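Local coordinates for protein beta-lactamase (Burkholderia cenocepacia, PDB 5E2G) that probably hydrolyses beta-lactams to substituted beta-amino acids and belongs to the class C beta-lactamase family, at residues K97-G100 against V101-L104; I130-L133 against D134-P138; I187-A191 against A192-D196. One frame throughout, in Å; residues are numbered along the deposited sequence.

Interaction 1 of 3, residues K97-G100 against V101-L104; sequences KPFG and VVTL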
loop_
_atom_site.group_PDB
_atom_site.type_symbol
_atom_site.label_atom_id
_atom_site.label_comp_id
_atom_site.label_asym_id
_atom_site.label_seq_id
_atom_site.Cartn_x
_atom_site.Cartn_y
_atom_site.Cartn_z
ATOM N N LYS A 97 11.175 -25.854 -9.755
ATOM C CA LYS A 97 12.087 -24.851 -9.257
ATOM C C LYS A 97 11.608 -24.317 -7.916
ATOM O O LYS A 97 10.398 -24.270 -7.657
ATOM C CB LYS A 97 12.214 -23.699 -10.250
ATOM C CG LYS A 97 13.429 -23.794 -11.141
ATOM C CD LYS A 97 13.492 -25.103 -11.899
ATOM C CE LYS A 97 14.586 -26.021 -11.354
ATOM N NZ LYS A 97 15.864 -25.306 -11.069
ATOM N N PRO A 98 12.562 -23.934 -7.054
ATOM C CA PRO A 98 12.199 -23.434 -5.714
ATOM C C PRO A 98 11.087 -22.395 -5.705
ATOM O O PRO A 98 10.279 -22.379 -4.770
ATOM C CB PRO A 98 13.527 -22.856 -5.209
ATOM C CG PRO A 98 14.554 -23.750 -5.828
ATOM C CD PRO A 98 14.021 -24.123 -7.190
ATOM N N PHE A 99 11.015 -21.538 -6.723
ATOM C CA PHE A 99 9.957 -20.540 -6.784
ATOM C C PHE A 99 8.627 -21.122 -7.240
ATOM O O PHE A 99 7.578 -20.539 -6.939
ATOM C CB PHE A 99 10.360 -19.392 -7.717
ATOM C CG PHE A 99 9.510 -18.164 -7.556
ATOM C CD1 PHE A 99 9.771 -17.257 -6.537
ATOM C CD2 PHE A 99 8.438 -17.925 -8.407
ATOM C CE1 PHE A 99 8.984 -16.124 -6.368
ATOM C CE2 PHE A 99 7.639 -16.796 -8.245
ATOM C CZ PHE A 99 7.917 -15.893 -7.224
ATOM N N GLY A 100 8.641 -22.252 -7.950
ATOM C CA GLY A 100 7.404 -22.844 -8.430
ATOM C C GLY A 100 6.453 -23.271 -7.331
ATOM O O GLY A 100 5.256 -23.439 -7.589
ATOM N N VAL A 101 6.958 -23.454 -6.108
ATOM C CA VAL A 101 6.130 -23.868 -4.979
ATOM C C VAL A 101 5.703 -22.708 -4.090
ATOM O O VAL A 101 4.829 -22.904 -3.230
ATOM C CB VAL A 101 6.845 -24.922 -4.106
ATOM C CG1 VAL A 101 7.303 -26.100 -4.953
ATOM C CG2 VAL A 101 8.002 -24.288 -3.364
ATOM N N VAL A 102 6.298 -21.520 -4.245
ATOM C CA VAL A 102 5.844 -20.359 -3.483
ATOM C C VAL A 102 4.387 -20.090 -3.826
ATOM O O VAL A 102 4.010 -20.061 -5.004
ATOM C CB VAL A 102 6.717 -19.129 -3.776
ATOM C CG1 VAL A 102 6.184 -17.923 -3.030
ATOM C CG2 VAL A 102 8.141 -19.376 -3.376
ATOM N N THR A 103 3.553 -19.913 -2.803
ATOM C CA THR A 103 2.137 -19.672 -3.040
ATOM C C THR A 103 1.870 -18.187 -3.217
ATOM O O THR A 103 2.704 -17.335 -2.899
ATOM C CB THR A 103 1.273 -20.208 -1.901
ATOM O OG1 THR A 103 1.625 -19.559 -0.666
ATOM C CG2 THR A 103 1.448 -21.712 -1.770
ATOM N N LEU A 104 0.683 -17.880 -3.739
ATOM C CA LEU A 104 0.271 -16.485 -3.831
ATOM C C LEU A 104 0.206 -15.846 -2.447
ATOM O O LEU A 104 0.572 -14.681 -2.277
ATOM C CB LEU A 104 -1.075 -16.385 -4.557
ATOM C CG LEU A 104 -1.130 -16.464 -6.094
ATOM C CD1 LEU A 104 -0.442 -17.668 -6.673
ATOM C CD2 LEU A 104 -2.556 -16.472 -6.527
#

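Interaction 2 of 3, residues I130-L133 against D134-P138; sequences IRYL and DAWRP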
loop_
_atom_site.group_PDB
_atom_site.type_symbol
_atom_site.label_atom_id
_atom_site.label_comp_id
_atom_site.label_asym_id
_atom_site.label_seq_id
_atom_site.Cartn_x
_atom_site.Cartn_y
_atom_site.Cartn_z
ATOM N N ILE A 130 11.482 -14.914 -16.116
ATOM C CA ILE A 130 11.415 -16.359 -15.934
ATOM C C ILE A 130 12.806 -16.924 -15.713
ATOM O O ILE A 130 12.999 -17.842 -14.906
ATOM C CB ILE A 130 10.725 -17.014 -17.140
ATOM C CG1 ILE A 130 9.292 -16.497 -17.274
ATOM C CG2 ILE A 130 10.750 -18.522 -17.001
ATOM C CD1 ILE A 130 8.391 -16.886 -16.134
ATOM N N ARG A 131 13.802 -16.376 -16.415
ATOM C CA ARG A 131 15.180 -16.779 -16.158
ATOM C C ARG A 131 15.578 -16.470 -14.723
ATOM O O ARG A 131 16.221 -17.294 -14.061
ATOM C CB ARG A 131 16.133 -16.092 -17.136
ATOM C CG ARG A 131 16.121 -16.688 -18.537
ATOM C CD ARG A 131 17.326 -16.227 -19.372
ATOM N NE ARG A 131 16.944 -15.416 -20.533
ATOM C CZ ARG A 131 17.094 -14.096 -20.607
ATOM N NH1 ARG A 131 17.627 -13.428 -19.589
ATOM N NH2 ARG A 131 16.717 -13.446 -21.700
ATOM N N TYR A 132 15.195 -15.294 -14.216
ATOM C CA TYR A 132 15.566 -14.946 -12.850
ATOM C C TYR A 132 14.862 -15.840 -11.837
ATOM O O TYR A 132 15.485 -16.312 -10.878
ATOM C CB TYR A 132 15.260 -13.484 -12.551
ATOM C CG TYR A 132 15.333 -13.230 -11.069
ATOM C CD1 TYR A 132 16.517 -13.452 -10.363
ATOM C CD2 TYR A 132 14.214 -12.806 -10.361
ATOM C CE1 TYR A 132 16.589 -13.246 -8.996
ATOM C CE2 TYR A 132 14.273 -12.593 -8.990
ATOM C CZ TYR A 132 15.461 -12.814 -8.311
ATOM O OH TYR A 132 15.516 -12.599 -6.948
ATOM N N LEU A 133 13.563 -16.072 -12.017
ATOM C CA LEU A 133 12.837 -16.902 -11.064
ATOM C C LEU A 133 13.350 -18.336 -11.061
ATOM O O LEU A 133 13.348 -18.995 -10.012
ATOM C CB LEU A 133 11.344 -16.872 -11.377
ATOM C CG LEU A 133 10.695 -15.498 -11.255
ATOM C CD1 LEU A 133 9.294 -15.508 -11.835
ATOM C CD2 LEU A 133 10.667 -15.076 -9.804
ATOM N N ASP A 134 13.805 -18.832 -12.214
ATOM C CA ASP A 134 14.304 -20.200 -12.285
ATOM C C ASP A 134 15.550 -20.395 -11.428
ATOM O O ASP A 134 15.672 -21.400 -10.718
ATOM C CB ASP A 134 14.594 -20.567 -13.734
ATOM C CG ASP A 134 13.616 -21.588 -14.275
ATOM O OD1 ASP A 134 13.814 -22.807 -14.032
ATOM O OD2 ASP A 134 12.649 -21.167 -14.950
ATOM N N ALA A 135 16.493 -19.461 -11.488
ATOM C CA ALA A 135 17.733 -19.585 -10.732
ATOM C C ALA A 135 17.589 -19.164 -9.277
ATOM O O ALA A 135 18.540 -19.323 -8.505
ATOM C CB ALA A 135 18.830 -18.760 -11.393
ATOM N N TRP A 136 16.432 -18.634 -8.892
ATOM C CA TRP A 136 16.239 -18.127 -7.546
ATOM C C TRP A 136 16.307 -19.250 -6.523
ATOM O O TRP A 136 15.586 -20.246 -6.631
ATOM C CB TRP A 136 14.896 -17.423 -7.454
ATOM C CG TRP A 136 14.536 -17.006 -6.076
ATOM C CD1 TRP A 136 14.968 -15.894 -5.421
ATOM C CD2 TRP A 136 13.655 -17.685 -5.177
ATOM N NE1 TRP A 136 14.411 -15.838 -4.167
ATOM C CE2 TRP A 136 13.595 -16.923 -3.997
ATOM C CE3 TRP A 136 12.909 -18.862 -5.256
ATOM C CZ2 TRP A 136 12.816 -17.300 -2.906
ATOM C CZ3 TRP A 136 12.138 -19.234 -4.173
ATOM C CH2 TRP A 136 12.095 -18.453 -3.015
ATOM N N ARG A 137 17.166 -19.085 -5.522
ATOM C CA ARG A 137 17.295 -20.050 -4.439
ATOM C C ARG A 137 16.986 -19.352 -3.120
ATOM O O ARG A 137 17.663 -18.370 -2.774
ATOM C CB ARG A 137 18.696 -20.669 -4.420
ATOM C CG ARG A 137 19.039 -21.432 -5.687
ATOM C CD ARG A 137 18.069 -22.576 -5.897
ATOM N NE ARG A 137 18.344 -23.341 -7.114
ATOM C CZ ARG A 137 17.699 -23.189 -8.271
ATOM N NH1 ARG A 137 16.725 -22.292 -8.390
ATOM N NH2 ARG A 137 18.027 -23.941 -9.315
ATOM N N PRO A 138 15.995 -19.807 -2.362
ATOM C CA PRO A 138 15.575 -19.073 -1.164
ATOM C C PRO A 138 16.555 -19.220 -0.011
ATOM O O PRO A 138 17.307 -20.187 0.089
ATOM C CB PRO A 138 14.234 -19.721 -0.814
ATOM C CG PRO A 138 14.361 -21.114 -1.328
ATOM C CD PRO A 138 15.197 -21.024 -2.576
HETATM O O HOH W 1 13.529 -21.357 -8.331
#

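Interaction 3 of 3, residues I187-A191 against A192-D196; sequences INVPA and ARMAD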
loop_
_atom_site.group_PDB
_atom_site.type_symbol
_atom_site.label_atom_id
_atom_site.label_comp_id
_atom_site.label_asym_id
_atom_site.label_seq_id
_atom_site.Cartn_x
_atom_site.Cartn_y
_atom_site.Cartn_z
ATOM N N ILE A 187 -1.984 3.594 -12.906
ATOM C CA ILE A 187 -0.693 2.939 -13.071
ATOM C C ILE A 187 0.134 3.689 -14.102
ATOM O O ILE A 187 1.312 3.995 -13.885
ATOM C CB ILE A 187 -0.888 1.463 -13.467
ATOM C CG1 ILE A 187 -1.617 0.694 -12.364
ATOM C CG2 ILE A 187 0.443 0.810 -13.788
ATOM C CD1 ILE A 187 -0.885 0.681 -11.044
ATOM N N ASN A 188 -0.484 4.007 -15.237
ATOM C CA ASN A 188 0.103 4.824 -16.293
ATOM C C ASN A 188 -0.636 6.157 -16.311
ATOM O O ASN A 188 -1.831 6.202 -16.612
ATOM C CB ASN A 188 0.000 4.116 -17.640
ATOM C CG ASN A 188 0.686 2.773 -17.634
ATOM O OD1 ASN A 188 0.053 1.734 -17.834
ATOM N ND2 ASN A 188 1.990 2.780 -17.386
ATOM N N VAL A 189 0.065 7.229 -15.974
ATOM C CA VAL A 189 -0.579 8.545 -15.918
ATOM C C VAL A 189 -0.818 9.048 -17.339
ATOM O O VAL A 189 0.128 9.081 -18.146
ATOM C CB VAL A 189 0.279 9.526 -15.123
ATOM C CG1 VAL A 189 -0.370 10.906 -15.108
ATOM C CG2 VAL A 189 0.486 9.020 -13.697
ATOM N N PRO A 190 -2.040 9.453 -17.684
ATOM C CA PRO A 190 -2.339 9.858 -19.061
ATOM C C PRO A 190 -1.796 11.241 -19.378
ATOM O O PRO A 190 -1.485 12.035 -18.493
ATOM C CB PRO A 190 -3.870 9.858 -19.109
ATOM C CG PRO A 190 -4.325 9.216 -17.846
ATOM C CD PRO A 190 -3.248 9.452 -16.849
ATOM N N ALA A 191 -1.707 11.524 -20.682
ATOM C CA ALA A 191 -1.136 12.790 -21.133
ATOM C C ALA A 191 -1.909 13.973 -20.576
ATOM O O ALA A 191 -1.315 14.919 -20.050
ATOM C CB ALA A 191 -1.103 12.844 -22.656
ATOM N N ALA A 192 -3.240 13.931 -20.659
ATOM C CA ALA A 192 -4.043 15.017 -20.107
ATOM C C ALA A 192 -3.844 15.202 -18.605
ATOM O O ALA A 192 -4.267 16.233 -18.065
ATOM C CB ALA A 192 -5.523 14.781 -20.414
ATOM N N ARG A 193 -3.201 14.252 -17.924
ATOM C CA ARG A 193 -3.014 14.297 -16.481
ATOM C C ARG A 193 -1.579 14.564 -16.055
ATOM O O ARG A 193 -1.329 14.678 -14.852
ATOM C CB ARG A 193 -3.472 12.984 -15.844
ATOM C CG ARG A 193 -4.916 12.650 -16.074
ATOM C CD ARG A 193 -5.821 13.568 -15.302
ATOM N NE ARG A 193 -7.212 13.265 -15.602
ATOM C CZ ARG A 193 -7.861 13.759 -16.647
ATOM N NH1 ARG A 193 -7.238 14.585 -17.477
ATOM N NH2 ARG A 193 -9.128 13.435 -16.861
HETATM N N MSE A 194 -0.629 14.641 -16.983
HETATM C CA MSE A 194 0.757 14.856 -16.575
HETATM C C MSE A 194 0.889 16.181 -15.828
HETATM O O MSE A 194 1.784 16.350 -15.004
HETATM C CB MSE A 194 1.706 14.832 -17.770
HETATM C CG MSE A 194 2.130 13.450 -18.239
HETATM SE SE MSE A 194 2.885 12.290 -16.841
HETATM C CE MSE A 194 4.110 13.520 -15.945
ATOM N N ALA A 195 -0.026 17.112 -16.111
ATOM C CA ALA A 195 -0.009 18.412 -15.450
ATOM C C ALA A 195 -0.369 18.326 -13.975
ATOM O O ALA A 195 -0.017 19.233 -13.215
ATOM C CB ALA A 195 -0.969 19.374 -16.152
ATOM N N ASP A 196 -1.069 17.273 -13.561
ATOM C CA ASP A 196 -1.451 17.074 -12.168
ATOM C C ASP A 196 -0.371 16.391 -11.336
ATOM O O ASP A 196 -0.497 16.349 -10.110
ATOM C CB ASP A 196 -2.735 16.236 -12.083
ATOM C CG ASP A 196 -3.908 16.868 -12.814
ATOM O OD1 ASP A 196 -3.882 18.095 -13.059
ATOM O OD2 ASP A 196 -4.870 16.134 -13.128
HETATM O O HOH W 2 -1.399 17.232 -18.747
#

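Interaction 1 of 3, residues K97-G100 against V101-L104
A tight beta turn links Phe99 to Val102 in the loop between helix 87-90 and helix 104-108. The contact is local, between residues three apart. Its CA atoms, in Phe99 and Val102, come within 5.3 Å. Val102 N donates to Phe99 O at 3.1 Å. The bond is bent, with an angle of 141° at the hydrogen, and the donor sits above the carbonyl plane. Gly100 and Val101 are the central residues, and their backbone angles are those of a type I turn.

A turn of the same type, Lys97 to Gly100, overlaps it. There Gly100 N bonds Lys97 O at 2.7 Å. Residues 98-100 have helical backbone angles, but not the regular helical bonds.

The side chains follow this winding. Phe99 CG stands anti to the backbone N (chi1 -164°). This brings CD1 to 4.1 Å from Val102 CG2, and the methyl group meets the ring obliquely. Val102 CG2 also lies 3.8 Å from Phe99 O. Val101 CG2 packs closer, 3.3 Å from Pro98 O, while Val101 itself remains exposed.

Phe99 and Val102 are buried. Both touch Leu107 of helix 104-108, and Phe99 also rests on Leu133 of helix 126-135. Thr103 N bonds Gln106 OE1, and the Thr103 side chain caps a backbone N of the new helix, which is consistent with a capping box. The whole is typical of two overlapping type I turns that lead into a capped helix start.

Interaction 2 of 3, residues I130-L133 against D134-P138
Ile130 and Asp134 form one of the last turns of helix 126-135, near its C-terminal end. Asp134 N donates to Ile130 O at 3.0 Å, a regular i to i+4 bond. Their side chains cross at a slant, with Ile130 CG2 3.8 Å from Asp134 OD2. The bond from Ala135 N to Arg131 O is weak. So is that from Trp136 N to Leu133 O at 3.3 Å, which spans only three residues. The regular i to i+4 pattern gives way here to an i to i+3 bond.

Arg137 folds back over this end. Its NH1 donates to Asp134 O at 2.7 Å and to Trp136 O at 2.9 Å, both close to the guanidinium plane. Water 1 lies within hydrogen-bonding distance of Leu133 O and Trp136 O, each at 2.9 Å.

Tyr132 and Trp136 are four residues apart. Tyr132 CG is anti to its N (chi1 166°), and OH reaches 3.7 Å from Trp136 CD1, obliquely to both rings. Pro138 N sits over one face of the indole.

Trp136 NE1 makes a weak bond to Gly114 O. The loop between helices 87-90 and 104-108 packs alongside: Phe99 meets the indole edge-to-face, Leu91 touches Ile130, and Leu94 touches Asp134.

Interaction 3 of 3, residues I187-A191 against A192-D196
From Pro190 the backbone winds through overlapping tight turns: Arg193 N donates to Pro190 O at 2.9 Å, and Met194 N to Ala191 O at 3.2 Å. Both donors stand well above the carbonyl planes. The second bond is the straighter, 165° at the hydrogen. A third bond of the same span joins Asp196 N to Arg193 O. Water 2 takes up the i to i+4 link: it donates to Ala191 O at 2.7 Å and accepts from Ala195 N at 3.0 Å. Ala191 O is therefore held by both Met194 N and the water.

The side chains pack on one another outside these turns. Pro190 CD lies 3.7 Å from Arg193 CB, and the proline ring and the arginine stem cross. Arg193 is bent at chi2 (-71°), which turns its outer part aside. NH1 then makes a weak bond back to Ala192 O, and NE a weak one to Tyr186 OH.

Val189 CG1 is anti to the backbone N. It meets both Arg193 CB and, at 3.9 Å, the selenium atom of Met194, which is present as selenomethionine. The bend at chi2 (-53°) of Met194 folds SE back against the valine; the one at chi3 only turns CE.

Val189 also touches Leu57, and Ala195 O bonds Lys50 NZ, so the loop rests on that part of the chain. Overlapping type I turns of this kind make a short helix-like stretch of a surface loop, here between helix 168-180 and strand 200-201.

Overall arrangement
The three contacts are local and follow one another along the chain without overlap. Interactions 1 and 2 are neighbours, with centres 10 Å apart. The loop of residues 97-104 packs against the end of helix 126-135 and the chain that leaves it. Lys97 CG touches Asp134 OD1, and Pro98 touches Arg137. Lys97 NZ and Arg137 NH2 bring like charges close. Interaction 3 stands apart, its centre 36 Å from that of interaction 1 and 35 Å from that of interaction 2. None lies on the large antiparallel sheet. All are turns or helix ends that shape loops of the single beta-lactamase family region.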